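PDB 6M5M: N-acetylglucosamine-specific lectin from Saxidomus purpuratus, which binds N-acetylglucosamine through a C-type lectin domain, at a site where a calcium ion holds waters that reach the sugar. Local coordinates for residues Pro118-Gly123 with Asp139-Val144; His85-Gly90 with Ile133-Asn138. One frame throughout, in Å; residues are numbered along the deposited sequence.

Contact 1: residues Pro118-Gly123 with Asp139-Val144. With CA (calcium ion), chain E; NAG (2-acetamido-2-deoxy-beta-D-glucopyranose), chain D.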
loop_
_atom_site.group_PDB
_atom_site.type_symbol
_atom_site.label_atom_id
_atom_site.label_comp_id
_atom_site.label_asym_id
_atom_site.label_seq_id
_atom_site.Cartn_x
_atom_site.Cartn_y
_atom_site.Cartn_z
ATOM N N PRO A 118 -1.626 -26.797 1.703
ATOM C CA PRO A 118 -2.018 -27.397 2.973
ATOM C C PRO A 118 -2.039 -28.926 2.881
ATOM O O PRO A 118 -2.397 -29.437 1.868
ATOM C CB PRO A 118 -3.449 -26.893 3.114
ATOM C CG PRO A 118 -3.944 -26.947 1.715
ATOM C CD PRO A 118 -2.783 -26.401 0.927
ATOM N N ASP A 119 -1.637 -29.591 3.961
ATOM C CA ASP A 119 -1.503 -31.076 3.973
ATOM C C ASP A 119 -2.753 -31.735 4.572
ATOM O O ASP A 119 -2.779 -32.976 4.641
ATOM C CB ASP A 119 -0.234 -31.511 4.705
ATOM C CG ASP A 119 -0.121 -30.988 6.129
ATOM O OD1 ASP A 119 -1.151 -30.653 6.718
ATOM O OD2 ASP A 119 1.003 -30.937 6.628
ATOM N N ALA A 120 -3.761 -30.945 4.955
ATOM C CA ALA A 120 -5.027 -31.433 5.542
ATOM C C ALA A 120 -6.038 -30.290 5.645
ATOM O O ALA A 120 -5.630 -29.118 5.718
ATOM C CB ALA A 120 -4.773 -32.039 6.902
ATOM N N ASP A 121 -7.319 -30.643 5.696
ATOM C CA ASP A 121 -8.463 -29.699 5.753
ATOM C C ASP A 121 -8.740 -29.298 7.212
ATOM O O ASP A 121 -7.993 -29.727 8.123
ATOM C CB ASP A 121 -9.674 -30.335 5.065
ATOM C CG ASP A 121 -9.331 -30.989 3.731
ATOM O OD1 ASP A 121 -8.829 -30.290 2.826
ATOM O OD2 ASP A 121 -9.544 -32.199 3.616
ATOM N N GLU A 122 -9.780 -28.489 7.432
ATOM C CA GLU A 122 -10.221 -28.014 8.766
ATOM C C GLU A 122 -9.019 -27.548 9.608
ATOM O O GLU A 122 -8.954 -27.897 10.819
ATOM C CB GLU A 122 -11.008 -29.130 9.451
ATOM C CG GLU A 122 -12.283 -29.482 8.703
ATOM C CD GLU A 122 -12.853 -30.840 9.088
ATOM O OE1 GLU A 122 -12.083 -31.828 9.096
ATOM O OE2 GLU A 122 -14.056 -30.902 9.385
ATOM N N GLY A 123 -8.106 -26.774 9.008
ATOM C CA GLY A 123 -7.024 -26.100 9.752
ATOM C C GLY A 123 -7.182 -24.594 9.750
ATOM O O GLY A 123 -8.167 -24.091 9.244
ATOM N N ASP A 139 -0.848 -25.023 7.258
ATOM C CA ASP A 139 -2.148 -25.326 7.898
ATOM C C ASP A 139 -1.871 -26.156 9.149
ATOM O O ASP A 139 -1.101 -27.157 9.033
ATOM C CB ASP A 139 -3.060 -26.118 6.952
ATOM C CG ASP A 139 -2.492 -27.476 6.567
ATOM O OD1 ASP A 139 -1.499 -27.497 5.803
ATOM O OD2 ASP A 139 -3.012 -28.481 7.096
ATOM N N HIS A 140 -2.432 -25.724 10.273
ATOM C CA HIS A 140 -2.411 -26.391 11.602
ATOM C C HIS A 140 -3.838 -26.846 11.927
ATOM O O HIS A 140 -4.736 -26.032 11.715
ATOM C CB HIS A 140 -1.871 -25.423 12.692
ATOM C CG HIS A 140 -1.439 -26.157 13.919
ATOM N ND1 HIS A 140 -0.401 -27.109 13.853
ATOM C CD2 HIS A 140 -1.884 -26.169 15.188
ATOM C CE1 HIS A 140 -0.253 -27.649 15.035
ATOM N NE2 HIS A 140 -1.103 -27.067 15.886
ATOM N N GLN A 141 -4.042 -28.035 12.499
ATOM C CA GLN A 141 -5.414 -28.574 12.732
ATOM C C GLN A 141 -5.867 -28.360 14.184
ATOM O O GLN A 141 -6.956 -28.849 14.519
ATOM C CB GLN A 141 -5.475 -30.038 12.301
ATOM C CG GLN A 141 -5.774 -30.230 10.813
ATOM C CD GLN A 141 -4.821 -29.488 9.905
ATOM O OE1 GLN A 141 -3.605 -29.636 10.004
ATOM N NE2 GLN A 141 -5.357 -28.732 8.965
ATOM N N ASP A 142 -5.118 -27.608 14.997
ATOM C CA ASP A 142 -5.575 -27.152 16.339
ATOM C C ASP A 142 -5.676 -25.631 16.314
ATOM O O ASP A 142 -4.618 -24.901 16.494
ATOM C CB ASP A 142 -4.709 -27.635 17.507
ATOM C CG ASP A 142 -5.187 -27.181 18.885
ATOM O OD1 ASP A 142 -6.178 -26.438 18.975
ATOM O OD2 ASP A 142 -4.564 -27.572 19.878
ATOM N N CYS A 143 -6.904 -25.156 16.099
ATOM C CA CYS A 143 -7.223 -23.725 15.899
ATOM C C CYS A 143 -7.620 -23.072 17.219
ATOM O O CYS A 143 -7.933 -21.846 17.247
ATOM C CB CYS A 143 -8.205 -23.644 14.738
ATOM S SG CYS A 143 -7.361 -24.193 13.224
ATOM N N VAL A 144 -7.558 -23.834 18.313
ATOM C CA VAL A 144 -7.885 -23.349 19.682
ATOM C C VAL A 144 -6.647 -23.278 20.619
ATOM O O VAL A 144 -6.475 -22.284 21.325
ATOM C CB VAL A 144 -8.932 -24.307 20.272
ATOM C CG1 VAL A 144 -9.419 -23.791 21.609
ATOM C CG2 VAL A 144 -10.082 -24.525 19.297
HETATM CA CA CA E . -1.577 -29.397 8.804
HETATM C C1 NAG D . 4.558 -27.998 12.957
HETATM C C2 NAG D . 3.478 -26.976 12.679
HETATM C C3 NAG D . 2.551 -28.067 12.119
HETATM C C4 NAG D . 3.231 -28.697 10.951
HETATM C C5 NAG D . 4.679 -29.133 11.214
HETATM C C6 NAG D . 5.284 -29.622 9.925
HETATM C C7 NAG D . 2.404 -25.095 13.748
HETATM C C8 NAG D . 1.910 -24.583 15.014
HETATM N N2 NAG D . 3.011 -26.299 13.847
HETATM O O1 NAG D . 5.040 -28.167 14.222
HETATM O O3 NAG D . 1.288 -27.606 11.691
HETATM O O4 NAG D . 2.527 -29.878 10.473
HETATM O O5 NAG D . 5.404 -28.042 11.845
HETATM O O6 NAG D . 5.463 -28.514 9.073
HETATM O O7 NAG D . 2.268 -24.448 12.707
HETATM O O HOH W 1 0.807 -29.043 8.548
HETATM O O HOH W 2 -0.875 -29.468 11.143
HETATM O O HOH W 3 -1.918 -31.587 8.980
#

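Contact 2: residues His85-Gly90 with Ile133-Asn138. With NAG (2-acetamido-2-deoxy-beta-D-glucopyranose), chain D.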
loop_
_atom_site.group_PDB
_atom_site.type_symbol
_atom_site.label_atom_id
_atom_site.label_comp_id
_atom_site.label_asym_id
_atom_site.label_seq_id
_atom_site.Cartn_x
_atom_site.Cartn_y
_atom_site.Cartn_z
ATOM N N HIS A 85 8.893 -19.252 15.764
ATOM C CA HIS A 85 8.872 -20.045 14.512
ATOM C C HIS A 85 7.494 -20.075 13.827
ATOM O O HIS A 85 7.439 -20.690 12.783
ATOM C CB HIS A 85 9.323 -21.462 14.800
ATOM C CG HIS A 85 10.773 -21.530 15.110
ATOM N ND1 HIS A 85 11.312 -20.896 16.224
ATOM C CD2 HIS A 85 11.786 -22.207 14.517
ATOM C CE1 HIS A 85 12.603 -21.143 16.273
ATOM N NE2 HIS A 85 12.924 -21.958 15.254
ATOM N N TYR A 86 6.456 -19.461 14.381
ATOM C CA TYR A 86 5.115 -19.386 13.719
ATOM C C TYR A 86 4.281 -18.210 14.219
ATOM O O TYR A 86 4.306 -17.765 15.396
ATOM C CB TYR A 86 4.320 -20.706 13.840
ATOM C CG TYR A 86 4.058 -21.182 15.247
ATOM C CD1 TYR A 86 2.923 -20.823 15.963
ATOM C CD2 TYR A 86 4.922 -22.046 15.880
ATOM C CE1 TYR A 86 2.649 -21.293 17.241
ATOM C CE2 TYR A 86 4.667 -22.526 17.153
ATOM C CZ TYR A 86 3.548 -22.131 17.872
ATOM O OH TYR A 86 3.335 -22.605 19.142
ATOM N N TYR A 87 3.526 -17.644 13.283
ATOM C CA TYR A 87 2.644 -16.491 13.496
ATOM C C TYR A 87 1.295 -16.815 12.858
ATOM O O TYR A 87 1.273 -17.227 11.674
ATOM C CB TYR A 87 3.234 -15.246 12.840
ATOM C CG TYR A 87 4.391 -14.586 13.552
ATOM C CD1 TYR A 87 5.677 -15.085 13.468
ATOM C CD2 TYR A 87 4.221 -13.369 14.181
ATOM C CE1 TYR A 87 6.750 -14.411 14.048
ATOM C CE2 TYR A 87 5.280 -12.690 14.784
ATOM C CZ TYR A 87 6.564 -13.211 14.700
ATOM O OH TYR A 87 7.645 -12.579 15.277
ATOM N N TRP A 88 0.220 -16.616 13.613
ATOM C CA TRP A 88 -1.162 -16.813 13.111
ATOM C C TRP A 88 -1.549 -15.712 12.121
ATOM O O TRP A 88 -1.395 -14.504 12.408
ATOM C CB TRP A 88 -2.132 -16.929 14.282
ATOM C CG TRP A 88 -1.903 -18.122 15.144
ATOM C CD1 TRP A 88 -1.750 -18.145 16.488
ATOM C CD2 TRP A 88 -1.937 -19.489 14.735
ATOM N NE1 TRP A 88 -1.646 -19.415 16.944
ATOM C CE2 TRP A 88 -1.736 -20.266 15.889
ATOM C CE3 TRP A 88 -2.068 -20.119 13.503
ATOM C CZ2 TRP A 88 -1.699 -21.654 15.822
ATOM C CZ3 TRP A 88 -2.081 -21.485 13.442
ATOM C CH2 TRP A 88 -1.894 -22.241 14.592
ATOM N N ILE A 89 -2.222 -16.122 11.031
ATOM C CA ILE A 89 -2.760 -15.154 10.035
ATOM C C ILE A 89 -4.231 -15.479 9.711
ATOM O O ILE A 89 -4.732 -16.474 10.212
ATOM C CB ILE A 89 -1.885 -15.111 8.790
ATOM C CG1 ILE A 89 -1.792 -16.462 8.100
ATOM C CG2 ILE A 89 -0.521 -14.560 9.170
ATOM C CD1 ILE A 89 -1.194 -16.362 6.757
ATOM N N GLY A 90 -4.877 -14.607 8.941
ATOM C CA GLY A 90 -6.344 -14.627 8.792
ATOM C C GLY A 90 -6.807 -15.510 7.649
ATOM O O GLY A 90 -7.595 -15.035 6.818
ATOM N N ILE A 133 9.760 -25.262 5.293
ATOM C CA ILE A 133 8.868 -24.069 5.267
ATOM C C ILE A 133 9.653 -22.910 5.878
ATOM O O ILE A 133 9.740 -22.828 7.107
ATOM C CB ILE A 133 7.503 -24.369 5.921
ATOM C CG1 ILE A 133 6.865 -25.622 5.294
ATOM C CG2 ILE A 133 6.574 -23.158 5.831
ATOM C CD1 ILE A 133 6.576 -26.754 6.258
ATOM N N VAL A 134 10.250 -22.101 5.011
ATOM C CA VAL A 134 11.104 -20.938 5.371
ATOM C C VAL A 134 10.220 -19.703 5.334
ATOM O O VAL A 134 10.337 -18.928 4.365
ATOM C CB VAL A 134 12.311 -20.797 4.423
ATOM C CG1 VAL A 134 13.162 -19.586 4.788
ATOM C CG2 VAL A 134 13.134 -22.067 4.425
ATOM N N TRP A 135 9.390 -19.538 6.365
ATOM C CA TRP A 135 8.469 -18.395 6.559
ATOM C C TRP A 135 7.514 -18.338 5.360
ATOM O O TRP A 135 7.405 -17.262 4.693
ATOM C CB TRP A 135 9.222 -17.081 6.785
ATOM C CG TRP A 135 9.848 -16.915 8.127
ATOM C CD1 TRP A 135 11.167 -16.652 8.352
ATOM C CD2 TRP A 135 9.228 -16.998 9.421
ATOM N NE1 TRP A 135 11.410 -16.565 9.690
ATOM C CE2 TRP A 135 10.241 -16.767 10.375
ATOM C CE3 TRP A 135 7.934 -17.267 9.876
ATOM C CZ2 TRP A 135 9.999 -16.779 11.746
ATOM C CZ3 TRP A 135 7.698 -17.289 11.234
ATOM C CH2 TRP A 135 8.710 -17.034 12.157
ATOM N N GLN A 136 6.862 -19.477 5.093
ATOM C CA GLN A 136 5.694 -19.556 4.192
ATOM C C GLN A 136 4.460 -20.034 4.981
ATOM O O GLN A 136 4.547 -20.239 6.202
ATOM C CB GLN A 136 6.046 -20.478 3.026
ATOM C CG GLN A 136 7.120 -19.882 2.134
ATOM C CD GLN A 136 7.747 -20.929 1.255
ATOM O OE1 GLN A 136 8.399 -21.862 1.719
ATOM N NE2 GLN A 136 7.557 -20.757 -0.036
ATOM N N TRP A 137 3.330 -20.176 4.301
ATOM C CA TRP A 137 2.040 -20.591 4.916
ATOM C C TRP A 137 2.043 -22.093 5.212
ATOM O O TRP A 137 2.518 -22.882 4.374
ATOM C CB TRP A 137 0.875 -20.224 4.001
ATOM C CG TRP A 137 0.834 -18.794 3.585
ATOM C CD1 TRP A 137 1.460 -17.742 4.172
ATOM C CD2 TRP A 137 0.058 -18.244 2.502
ATOM N NE1 TRP A 137 1.166 -16.586 3.497
ATOM C CE2 TRP A 137 0.305 -16.855 2.476
ATOM C CE3 TRP A 137 -0.817 -18.786 1.548
ATOM C CZ2 TRP A 137 -0.264 -15.999 1.535
ATOM C CZ3 TRP A 137 -1.397 -17.937 0.625
ATOM C CH2 TRP A 137 -1.132 -16.558 0.632
ATOM N N ASN A 138 1.534 -22.466 6.389
ATOM C CA ASN A 138 1.222 -23.863 6.771
ATOM C C ASN A 138 -0.203 -23.865 7.326
ATOM O O ASN A 138 -0.693 -22.815 7.710
ATOM C CB ASN A 138 2.276 -24.386 7.749
ATOM C CG ASN A 138 1.904 -25.665 8.463
ATOM O OD1 ASN A 138 2.049 -26.753 7.900
ATOM N ND2 ASN A 138 1.441 -25.541 9.701
HETATM C C1 NAG D . 4.558 -27.998 12.957
HETATM C C2 NAG D . 3.478 -26.976 12.679
HETATM C C3 NAG D . 2.551 -28.067 12.119
HETATM C C4 NAG D . 3.231 -28.697 10.951
HETATM C C5 NAG D . 4.679 -29.133 11.214
HETATM C C6 NAG D . 5.284 -29.622 9.925
HETATM C C7 NAG D . 2.404 -25.095 13.748
HETATM C C8 NAG D . 1.910 -24.583 15.014
HETATM N N2 NAG D . 3.011 -26.299 13.847
HETATM O O1 NAG D . 5.040 -28.167 14.222
HETATM O O3 NAG D . 1.288 -27.606 11.691
HETATM O O4 NAG D . 2.527 -29.878 10.473
HETATM O O5 NAG D . 5.404 -28.042 11.845
HETATM O O6 NAG D . 5.463 -28.514 9.073
HETATM O O7 NAG D . 2.268 -24.448 12.707
#

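Contact 1: residues Pro118-Gly123 with Asp139-Val144
D119 and D139 meet over one calcium ion, their carboxylate planes 82° apart, and Q141 supplies the third side chain. D119 OD1 binds the metal at 2.5 Å. D139 contributes both OD2 and its backbone O, because its CG sits between the backbone N and the carbonyl carbon (chi1 62°), which folds the carboxylate back to the same ion as the carbonyl. The calcium probably offsets the repulsion between the two acids. Q141 is bent at chi2 (54°), bringing OE1 to the metal at 2.4 Å while NE2 holds two acceptors: D121 O at 2.9 Å, met from above the carbonyl plane, and D139 OD2 at 3.0 Å, on its anti lone pair. That grip fixes how the amide is turned. G123 passes close by, its CA 3.2 Å from Q141 NE2.

Three waters complete the coordination, and two of them carry the site to the sugar: one donates to D119 OD2 and bonds NAG O4, the other bonds NAG O3. H140 works directly, its ND1 meeting NAG O3 in the ring plane at 2.8 Å, with the acetamido methyl C8 over one ring face. P118, after a cis peptide bond, and D119 follow R117 at the position of the EPN/QPD motif of C-type lectins, and D139 ends the separate WND motif, W137-N138-D139.

Around the site, C143 is disulfide-bonded to C124 at the start of strand 124-130, the Y100 hydroxyl of strand 99-102 donates a hydrogen bond to A120 O, and the side chains of D121 and E122 lie against W93 of strand 86-94.

Contact 2: residues His85-Gly90 with Ile133-Asn138
The Y87 ring presents its edge to W135, whose CZ3 lies 3.7 Å from Y87 CD1. The two rings are turned 62° against each other with centroids 5.7 Å apart, an oblique meeting. The far end of the same indole reaches the backbone of H85, CH2 standing 3.7 Å from H85 C. Further along, I89 lays its CD1 over one face of W137, 4.2 Å from the centroid of the five-membered ring, a CH-pi contact; CG1 of I89 lies between its backbone N and carbonyl carbon (chi1 60°), with CD1 extended beyond it. The W137 ring also meets Y127, W102 and W113 edge-to-face, and its NE1 donates to Y127 OH.

The contact spans the four-stranded antiparallel sheet of the C-type lectin fold, where strands 86-94 and 136-140 flank strand 124-130, so contact across it is made by side chains, W135 reaching also the backbone of H85. W135 and Q136 form a G1 beta bulge against strand 124-130, before the chain runs into the WND motif.

N138 and Y86 bring the sugar to this sheet. With CG anti to the backbone N (chi1 166°), the N138 amide turns its ND2 to NAG O3, to which it donates at 2.9 Å, while OD1 accepts from R117 NE. The Y86 ring takes the acetamido methyl C8 over the centre of one face, 3.8 Å above its plane, and Y86 OH bonds K147 O.

Overall arrangement
After the N-terminal strands and the two helices, the chain lays down 85-90, then runs through strand 99-102 and the loop carrying 118-123, and only afterwards reaches 133-138 and 139-144. Contact 2 therefore closes a loop of 42 residues across the sheet, whereas contact 1 closes a shorter one of 15, made largely of strands 124-130 and 136-140. Their segments alternate, so the two loops cross without nesting. Strand 136-140 serves both, its early part in contact 2 and its last two residues in contact 1. The contacts touch where H140 CB packs 3.7 Å from W88 CH2, and together they join the calcium-binding loop to the sheet of strands 86-94, 124-130 and 136-140 around one sugar.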